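Local atomic coordinates of 2-aminomuconate 6-semialdehyde dehydrogenase (Burkholderia cenocepacia, PDB entry 4U3W), a protein that probably oxidises the aldehyde group of 2-aminomuconate 6-semialdehyde to the acid with a nicotinamide cofactor, like other aldehyde dehydrogenases. Residues A278-A283 with K427-S432; A292-S297 with S439-Q444. All blocks are in the same frame, centred on the assembly; numbering follows the deposited sequence.

Contact 1. Residues A278-A283 with K427-S432; sequences AAVVFA and KRVNDS
Val429, near the end of helix 422-430, rests on Ala278 and Val280 of strand 277-281, a strand in the middle of the parallel part of an open alpha/beta sheet. The helix belongs to a beta-alpha-beta crossover: it follows strand 413-419 and leads into strand 437-441, which lies three places further along the sheet, so it must pass over the strands in between. Val429 has the largest share of the buried surface, about half of it, and does its work through one methyl. CG2 of Val429 fits into the notch between two strand residues, 3.6 Å from CG2 of Val280 and 4.0 Å from CB of Ala278. The two strand residues are two positions apart and therefore present their side chains on the same face of the sheet.

Both valines turn their CG2 branch to the meeting point. In Val429, chi1 of 166° puts CG1 anti to the backbone N and leaves CG2 beside that N, on the side that faces the strand. The valines meet at a slant, methyl against methyl. Branched at CB, valine suits a strand and gives the helix a broad, stiff apolar surface, while the small Ala278 suits a place where its CA and that of Val429 are only 6.3 Å apart.

Polar links flank the apolar patch. Arg311, from the neighbouring strand 309-315, donates to the carbonyl oxygens of Arg428 and Val429, tying the C-terminal end of the helix to the sheet, and Arg428 forms salt bridges with Asp400 and Glu424. Asp431 leaves the helical path and centres an inverse gamma turn, yet its N still closes a last helical hydrogen bond, 2.9 Å to O of Lys427.

Contact 2. Residues A292-S297 with S439-Q444; sequences AGVLRS and SIWTTQ
Trp441 reaches Gly293 because its chi1 of -65° sets CG beside the backbone N and anti to the carbonyl carbon, and a chi2 of 84° turns the indole roughly perpendicular to the plane of CA, CB and CG. The six-membered ring is carried to helix 287-299, where CZ2 of Trp441 lies 3.7 Å from CA of Gly293 and CH2 of Trp441 4.0 Å from the same CA. Gly293 approaches the ring obliquely. With no side chain between them, the indole can lie against the bare helix backbone, and this is what suits glycine to the place. Val294 adds a looser touch, its CG2 4.4 Å from NE1 of Trp441, while its side chain also packs on Phe322 and Leu326 of helix 319-331.

The helix is the connection of a beta-alpha-beta unit in the alpha/beta sheet, running from strand 277-281 to the adjacent parallel strand 309-315, and it also covers strand 437-441, which neighbours 277-281 on the side away from 309-315. Between helix and strand sits a water with three partners. It accepts from NE1 of Trp441 at 3.1 Å, lying in the indole plane at the ring's edge, and it bonds to OG of Ser297 at 3.0 Å and to OG of Ser439 at 2.8 Å. Serine suits both places: its short hydroxyl side chain bonds to the water, and the water in turn accepts the indole N-H. Ser297 OG also bonds to Ser309 on the next strand.

Past the strand, Thr443 makes backbone hydrogen bonds to a second subunit. Thr442 forms an ST turn, its OG1 accepting from N of Gln444, the N-cap residue of helix 445-452, at 3.1 Å and a nearly straight 169°.

In the fold
Contacts 1 and 2 lie about 12 Å apart, centre to centre, and share one mixed sheet in which strands 277-281 and 437-441 are parallel neighbours. Val280 joins them directly, its N and O making probable hydrogen bonds with O of Ser439 and N of Trp441. Helix 422-430 covers one face of the sheet and helix 287-299 the other, giving an alpha/beta/alpha sandwich. This layering is consistent with the Rossmann-like catalytic domain known from other aldehyde dehydrogenases. Along the chain the order is strand 277-281, helix 287-299, helix 422-430, strand 437-441, so the contacts interlock, and parts more than 140 residues apart form one layered core.

Contact 1. Residues A278-A283 with K427-S432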
loop_
_atom_site.group_PDB
_atom_site.type_symbol
_atom_site.label_atom_id
_atom_site.label_comp_id
_atom_site.label_asym_id
_atom_site.label_seq_id
_atom_site.Cartn_x
_atom_site.Cartn_y
_atom_site.Cartn_z
ATOM N N ALA A 278 -23.735 -9.236 -19.782
ATOM C CA ALA A 278 -24.977 -8.448 -19.812
ATOM C C ALA A 278 -24.738 -6.931 -19.752
ATOM O O ALA A 278 -23.742 -6.449 -19.125
ATOM C CB ALA A 278 -25.887 -8.857 -18.660
ATOM N N ALA A 279 -25.647 -6.202 -20.400
ATOM C CA ALA A 279 -25.827 -4.766 -20.181
ATOM C C ALA A 279 -27.228 -4.576 -19.574
ATOM O O ALA A 279 -28.195 -5.209 -20.033
ATOM C CB ALA A 279 -25.679 -3.987 -21.498
ATOM N N VAL A 280 -27.317 -3.767 -18.511
ATOM C CA VAL A 280 -28.588 -3.529 -17.804
ATOM C C VAL A 280 -28.935 -2.071 -17.963
ATOM O O VAL A 280 -28.093 -1.225 -17.714
ATOM C CB VAL A 280 -28.506 -3.907 -16.285
ATOM C CG1 VAL A 280 -29.851 -3.686 -15.580
ATOM C CG2 VAL A 280 -28.087 -5.384 -16.140
ATOM N N VAL A 281 -30.142 -1.796 -18.448
ATOM C CA VAL A 281 -30.600 -0.426 -18.605
ATOM C C VAL A 281 -31.851 -0.170 -17.754
ATOM O O VAL A 281 -32.902 -0.699 -18.039
ATOM C CB VAL A 281 -30.904 -0.067 -20.099
ATOM C CG1 VAL A 281 -31.259 1.423 -20.205
ATOM C CG2 VAL A 281 -29.654 -0.377 -20.974
ATOM N N PHE A 282 -31.719 0.650 -16.712
ATOM C CA PHE A 282 -32.855 1.008 -15.887
ATOM C C PHE A 282 -33.659 2.140 -16.570
ATOM O O PHE A 282 -33.074 2.914 -17.345
ATOM C CB PHE A 282 -32.358 1.432 -14.490
ATOM C CG PHE A 282 -31.923 0.266 -13.642
ATOM C CD1 PHE A 282 -32.850 -0.423 -12.860
ATOM C CD2 PHE A 282 -30.590 -0.174 -13.667
ATOM C CE1 PHE A 282 -32.468 -1.495 -12.090
ATOM C CE2 PHE A 282 -30.183 -1.240 -12.878
ATOM C CZ PHE A 282 -31.124 -1.912 -12.097
ATOM N N ALA A 283 -34.964 2.264 -16.265
ATOM C CA ALA A 283 -35.795 3.323 -16.855
ATOM C C ALA A 283 -35.262 4.720 -16.504
ATOM O O ALA A 283 -35.502 5.665 -17.244
ATOM C CB ALA A 283 -37.320 3.196 -16.391
ATOM N N LYS A 427 -30.308 -11.174 -10.182
ATOM C CA LYS A 427 -30.324 -12.628 -10.286
ATOM C C LYS A 427 -30.158 -13.095 -11.716
ATOM O O LYS A 427 -29.415 -14.068 -11.971
ATOM C CB LYS A 427 -31.612 -13.225 -9.717
ATOM C CG LYS A 427 -31.727 -13.086 -8.214
ATOM C CD LYS A 427 -33.029 -13.713 -7.700
ATOM C CE LYS A 427 -33.258 -13.396 -6.225
ATOM N NZ LYS A 427 -32.165 -13.976 -5.400
ATOM N N ARG A 428 -30.823 -12.420 -12.656
ATOM C CA ARG A 428 -30.733 -12.867 -14.065
ATOM C C ARG A 428 -29.312 -12.643 -14.650
ATOM O O ARG A 428 -28.762 -13.473 -15.389
ATOM C CB ARG A 428 -31.794 -12.136 -14.892
ATOM C CG ARG A 428 -33.192 -12.499 -14.393
ATOM C CD ARG A 428 -34.309 -11.808 -15.138
ATOM N NE ARG A 428 -34.455 -12.242 -16.535
ATOM C CZ ARG A 428 -35.261 -11.612 -17.395
ATOM N NH1 ARG A 428 -35.951 -10.556 -16.982
ATOM N NH2 ARG A 428 -35.371 -12.011 -18.652
ATOM N N VAL A 429 -28.715 -11.523 -14.291
ATOM C CA VAL A 429 -27.346 -11.265 -14.707
ATOM C C VAL A 429 -26.431 -12.363 -14.149
ATOM O O VAL A 429 -25.647 -12.930 -14.897
ATOM C CB VAL A 429 -26.858 -9.854 -14.236
ATOM C CG1 VAL A 429 -25.301 -9.732 -14.384
ATOM C CG2 VAL A 429 -27.559 -8.741 -15.019
ATOM N N ASN A 430 -26.574 -12.706 -12.862
ATOM C CA ASN A 430 -25.651 -13.673 -12.225
ATOM C C ASN A 430 -25.922 -15.140 -12.555
ATOM O O ASN A 430 -25.052 -16.014 -12.343
ATOM C CB ASN A 430 -25.660 -13.479 -10.708
ATOM C CG ASN A 430 -24.956 -12.199 -10.302
ATOM O OD1 ASN A 430 -24.158 -11.669 -11.074
ATOM N ND2 ASN A 430 -25.256 -11.685 -9.105
ATOM N N ASP A 431 -27.089 -15.395 -13.134
ATOM C CA ASP A 431 -27.404 -16.740 -13.614
ATOM C C ASP A 431 -26.615 -17.092 -14.906
ATOM O O ASP A 431 -27.129 -17.027 -16.047
ATOM C CB ASP A 431 -28.915 -16.860 -13.823
ATOM C CG ASP A 431 -29.299 -18.185 -14.443
ATOM O OD1 ASP A 431 -28.572 -19.193 -14.204
ATOM O OD2 ASP A 431 -30.338 -18.205 -15.153
ATOM N N SER A 432 -25.354 -17.480 -14.699
ATOM C CA SER A 432 -24.398 -17.713 -15.768
ATOM C C SER A 432 -23.194 -18.505 -15.189
ATOM O O SER A 432 -22.792 -18.304 -14.031
ATOM C CB SER A 432 -23.929 -16.392 -16.406
ATOM O OG SER A 432 -22.956 -16.604 -17.431
#

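Contact 2. Residues A292-S297 with S439-Q444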
loop_
_atom_site.group_PDB
_atom_site.type_symbol
_atom_site.label_atom_id
_atom_site.label_comp_id
_atom_site.label_asym_id
_atom_site.label_seq_id
_atom_site.Cartn_x
_atom_site.Cartn_y
_atom_site.Cartn_z
ATOM N N ALA A 292 -26.730 4.497 -27.364
ATOM C CA ALA A 292 -25.399 4.538 -27.989
ATOM C C ALA A 292 -24.377 3.573 -27.340
ATOM O O ALA A 292 -23.521 2.985 -28.029
ATOM C CB ALA A 292 -24.826 5.966 -27.941
ATOM N N GLY A 293 -24.443 3.456 -26.013
ATOM C CA GLY A 293 -23.488 2.623 -25.260
ATOM C C GLY A 293 -23.684 1.139 -25.595
ATOM O O GLY A 293 -22.706 0.378 -25.731
ATOM N N VAL A 294 -24.948 0.732 -25.665
ATOM C CA VAL A 294 -25.270 -0.671 -26.000
ATOM C C VAL A 294 -24.986 -0.978 -27.468
ATOM O O VAL A 294 -24.527 -2.098 -27.802
ATOM C CB VAL A 294 -26.746 -0.963 -25.618
ATOM C CG1 VAL A 294 -27.262 -2.344 -26.239
ATOM C CG2 VAL A 294 -26.859 -0.951 -24.107
ATOM N N LEU A 295 -25.185 0.003 -28.357
ATOM C CA LEU A 295 -24.698 -0.176 -29.743
ATOM C C LEU A 295 -23.213 -0.518 -29.731
ATOM O O LEU A 295 -22.750 -1.498 -30.354
ATOM C CB LEU A 295 -24.927 1.082 -30.581
ATOM C CG LEU A 295 -24.771 0.884 -32.107
ATOM C CD1 LEU A 295 -26.026 0.233 -32.671
ATOM C CD2 LEU A 295 -24.494 2.198 -32.857
ATOM N N ARG A 296 -22.460 0.265 -28.970
ATOM C CA ARG A 296 -21.018 0.070 -28.839
ATOM C C ARG A 296 -20.657 -1.288 -28.240
ATOM O O ARG A 296 -19.777 -2.006 -28.751
ATOM C CB ARG A 296 -20.427 1.146 -27.906
ATOM C CG ARG A 296 -19.621 2.281 -28.488
ATOM C CD ARG A 296 -18.829 3.056 -27.353
ATOM N NE ARG A 296 -17.417 2.642 -27.299
ATOM C CZ ARG A 296 -16.732 2.259 -26.212
ATOM N NH1 ARG A 296 -17.308 2.222 -25.012
ATOM N NH2 ARG A 296 -15.444 1.924 -26.331
ATOM N N SER A 297 -21.269 -1.619 -27.106
ATOM C CA SER A 297 -20.855 -2.827 -26.356
ATOM C C SER A 297 -21.322 -4.075 -27.116
ATOM O O SER A 297 -20.777 -5.161 -26.927
ATOM C CB SER A 297 -21.394 -2.835 -24.913
ATOM O OG SER A 297 -22.832 -2.801 -24.864
ATOM N N SER A 439 -22.226 -4.169 -17.741
ATOM C CA SER A 439 -22.395 -2.705 -17.663
ATOM C C SER A 439 -23.830 -2.375 -17.270
ATOM O O SER A 439 -24.757 -3.070 -17.652
ATOM C CB SER A 439 -22.004 -2.024 -18.988
ATOM O OG SER A 439 -22.867 -2.495 -19.984
ATOM N N ILE A 440 -23.971 -1.321 -16.455
ATOM C CA ILE A 440 -25.223 -0.879 -15.847
ATOM C C ILE A 440 -25.411 0.572 -16.228
ATOM O O ILE A 440 -24.459 1.355 -16.051
ATOM C CB ILE A 440 -25.143 -0.936 -14.272
ATOM C CG1 ILE A 440 -24.655 -2.315 -13.800
ATOM C CG2 ILE A 440 -26.446 -0.495 -13.594
ATOM C CD1 ILE A 440 -25.603 -3.372 -14.052
ATOM N N TRP A 441 -26.629 0.932 -16.672
ATOM C CA TRP A 441 -26.972 2.283 -17.060
ATOM C C TRP A 441 -28.051 2.799 -16.112
ATOM O O TRP A 441 -29.167 2.256 -16.079
ATOM C CB TRP A 441 -27.450 2.351 -18.534
ATOM C CG TRP A 441 -26.349 1.983 -19.433
ATOM C CD1 TRP A 441 -25.979 0.715 -19.791
ATOM C CD2 TRP A 441 -25.419 2.875 -20.069
ATOM N NE1 TRP A 441 -24.869 0.764 -20.614
ATOM C CE2 TRP A 441 -24.490 2.076 -20.777
ATOM C CE3 TRP A 441 -25.274 4.267 -20.093
ATOM C CZ2 TRP A 441 -23.420 2.627 -21.519
ATOM C CZ3 TRP A 441 -24.231 4.809 -20.823
ATOM C CH2 TRP A 441 -23.324 3.996 -21.536
ATOM N N THR A 442 -27.691 3.815 -15.321
ATOM C CA THR A 442 -28.620 4.455 -14.381
ATOM C C THR A 442 -28.098 5.846 -14.019
ATOM O O THR A 442 -26.884 6.056 -14.001
ATOM C CB THR A 442 -28.782 3.607 -13.084
ATOM O OG1 THR A 442 -29.667 4.259 -12.164
ATOM C CG2 THR A 442 -27.420 3.381 -12.437
ATOM N N THR A 443 -29.000 6.779 -13.716
ATOM C CA THR A 443 -28.554 8.065 -13.183
ATOM C C THR A 443 -28.628 8.114 -11.645
ATOM O O THR A 443 -28.310 9.155 -11.042
ATOM C CB THR A 443 -29.420 9.225 -13.722
ATOM O OG1 THR A 443 -30.771 8.927 -13.414
ATOM C CG2 THR A 443 -29.292 9.368 -15.232
ATOM N N GLN A 444 -29.057 7.025 -10.996
ATOM C CA GLN A 444 -29.263 7.086 -9.549
ATOM C C GLN A 444 -28.044 6.655 -8.752
ATOM O O GLN A 444 -27.426 5.577 -8.997
ATOM C CB GLN A 444 -30.489 6.257 -9.162
ATOM C CG GLN A 444 -31.763 6.846 -9.723
ATOM C CD GLN A 444 -32.172 8.183 -9.114
ATOM O OE1 GLN A 444 -32.502 8.278 -7.916
ATOM N NE2 GLN A 444 -32.219 9.224 -9.963
HETATM O O HOH W 1 -23.191 -1.123 -22.384
#